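Side-chain contact in hypothetical protein (Neisseria meningitidis Z2491, PDB 2F46), which is probably a phosphatase of a nonclassical, eukaryotic-like type: residues F121-A125 against E126-V130. Numbering follows the deposited sequence.
Sequences FRRAA and EGMPV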
loop_
_atom_site.group_PDB
_atom_site.type_symbol
_atom_site.label_atom_id
_atom_site.label_comp_id
_atom_site.label_asym_id
_atom_site.label_seq_id
_atom_site.Cartn_x
_atom_site.Cartn_y
_atom_site.Cartn_z
ATOM N N PHE A 121 0.017 -4.040 -10.769
ATOM C CA PHE A 121 0.117 -3.535 -12.149
ATOM C C PHE A 121 1.580 -3.466 -12.620
ATOM O O PHE A 121 1.882 -3.708 -13.816
ATOM C CB PHE A 121 -0.519 -2.152 -12.271
ATOM C CG PHE A 121 -2.003 -2.162 -12.309
ATOM C CD1 PHE A 121 -2.681 -2.977 -13.153
ATOM C CD2 PHE A 121 -2.734 -1.309 -11.476
ATOM C CE1 PHE A 121 -4.068 -2.950 -13.168
ATOM C CE2 PHE A 121 -4.100 -1.279 -11.512
ATOM C CZ PHE A 121 -4.761 -2.082 -12.305
ATOM N N ARG A 122 2.461 -3.128 -11.697
ATOM C CA ARG A 122 3.902 -3.046 -12.006
ATOM C C ARG A 122 4.479 -4.436 -12.241
ATOM O O ARG A 122 5.240 -4.628 -13.224
ATOM C CB ARG A 122 4.631 -2.298 -10.898
ATOM C CG ARG A 122 6.114 -2.179 -11.050
ATOM C CD ARG A 122 6.502 -1.452 -12.312
ATOM N NE ARG A 122 7.788 -1.961 -12.762
ATOM C CZ ARG A 122 8.308 -1.755 -13.965
ATOM N NH1 ARG A 122 7.682 -1.002 -14.861
ATOM N NH2 ARG A 122 9.486 -2.291 -14.257
ATOM N N ARG A 123 4.111 -5.405 -11.399
ATOM C CA ARG A 123 4.518 -6.818 -11.547
ATOM C C ARG A 123 4.023 -7.353 -12.883
ATOM O O ARG A 123 4.744 -8.126 -13.549
ATOM C CB ARG A 123 3.978 -7.691 -10.409
ATOM C CG ARG A 123 4.346 -7.283 -9.000
ATOM C CD ARG A 123 5.801 -7.517 -8.619
ATOM N NE ARG A 123 6.748 -6.561 -9.169
ATOM C CZ ARG A 123 6.884 -5.287 -8.785
ATOM N NH1 ARG A 123 6.110 -4.749 -7.848
ATOM N NH2 ARG A 123 7.809 -4.522 -9.366
ATOM N N ALA A 124 2.801 -7.001 -13.283
ATOM C CA ALA A 124 2.249 -7.443 -14.562
ATOM C C ALA A 124 3.120 -6.946 -15.707
ATOM O O ALA A 124 3.483 -7.730 -16.603
ATOM C CB ALA A 124 0.803 -7.008 -14.741
ATOM N N ALA A 125 3.468 -5.665 -15.687
ATOM C CA ALA A 125 4.394 -5.100 -16.683
ATOM C C ALA A 125 5.730 -5.820 -16.722
ATOM O O ALA A 125 6.285 -6.026 -17.799
ATOM C CB ALA A 125 4.611 -3.618 -16.426
ATOM N N GLU A 126 6.257 -6.213 -15.575
ATOM C CA GLU A 126 7.521 -6.943 -15.516
ATOM C C GLU A 126 7.398 -8.401 -15.912
ATOM O O GLU A 126 8.407 -9.113 -15.924
ATOM C CB GLU A 126 8.091 -6.890 -14.113
ATOM C CG GLU A 126 8.443 -5.518 -13.652
ATOM C CD GLU A 126 8.922 -5.495 -12.230
ATOM O OE1 GLU A 126 8.814 -6.524 -11.494
ATOM O OE2 GLU A 126 9.410 -4.421 -11.837
ATOM N N GLY A 127 6.177 -8.869 -16.168
ATOM C CA GLY A 127 5.960 -10.225 -16.666
ATOM C C GLY A 127 5.529 -11.240 -15.639
ATOM O O GLY A 127 5.489 -12.434 -15.937
HETATM N N MSE A 128 5.186 -10.810 -14.425
HETATM C CA MSE A 128 4.658 -11.746 -13.462
HETATM C C MSE A 128 3.280 -12.252 -13.940
HETATM O O MSE A 128 2.422 -11.449 -14.339
HETATM C CB MSE A 128 4.489 -11.098 -12.097
HETATM C CG MSE A 128 4.201 -12.085 -11.027
HETATM SE SE MSE A 128 4.072 -11.376 -9.243
HETATM C CE MSE A 128 6.062 -11.419 -8.799
ATOM N N PRO A 129 3.070 -13.586 -13.921
ATOM C CA PRO A 129 1.756 -14.025 -14.369
ATOM C C PRO A 129 0.655 -13.524 -13.433
ATOM O O PRO A 129 0.850 -13.461 -12.223
ATOM C CB PRO A 129 1.841 -15.572 -14.330
ATOM C CG PRO A 129 3.284 -15.904 -14.187
ATOM C CD PRO A 129 3.951 -14.707 -13.560
ATOM N N VAL A 130 -0.506 -13.289 -14.000
ATOM C CA VAL A 130 -1.605 -12.658 -13.261
ATOM C C VAL A 130 -2.023 -13.515 -12.073
ATOM O O VAL A 130 -2.307 -13.005 -10.991
ATOM C CB VAL A 130 -2.772 -12.380 -14.177
ATOM C CG1 VAL A 130 -3.984 -11.904 -13.396
ATOM C CG2 VAL A 130 -2.376 -11.361 -15.213
HETATM O O HOH W 1 2.390 -10.495 -16.578
#
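Arg-122 meets Glu-126 one turn further on, where helix 113-125 ends. Its NE and NH2 both bond to the same oxygen, OE2 of Glu-126. Arg-122 NE lies 3.1 Å from Glu-126 OE2 and comes from above the carboxylate plane. OE2 receives Arg-122 NH2 on its anti lone pair, the one away from OE1. The guanidinium stands nearly square to the carboxylate, with 86° between their planes. The backbones of the two residues are joined as well, by Glu-126 N to Arg-122 O. The remaining nitrogen of Arg-122, NH1, forms a salt bridge with Glu-92.

Arg-123 holds the same carboxylate. Its chain bends at chi2 (-72°) and again at chi3 (76°), which turns the guanidinium back alongside Glu-126. Arg-123 NE bonds to Glu-126 OE1 at 3.1 Å, with the oxygen in the guanidinium plane. Arg-123 NH2 adds a weak bond to each oxygen, the shorter being 2.9 Å to Glu-126 OE2. Two arginines thus grip one carboxylate, which probably favours its ionised form. The aliphatic part of Arg-123 packs on selenomethionine Met-128: CB of Arg-123 is 3.8 Å from CB of Met-128, and CD touches the terminal CE.

The backbone closes the helix in a Schellman motif. Met-128 N bonds to Arg-123 O at 2.9 Å. Gly-127, with positive phi, gives its N to Ala-124 O from well above the carbonyl plane. A water also donates to Ala-124 O.

The turn leads from helix 113-125 into helix 130-139, with Pro-129 as N-cap. This is a surface corner of the phosphatase-like fold. Ile-133 of helix 130-139 touches Arg-123, Ala-124 and Met-128, while Arg-122 leans on Val-91 of helix 88-99.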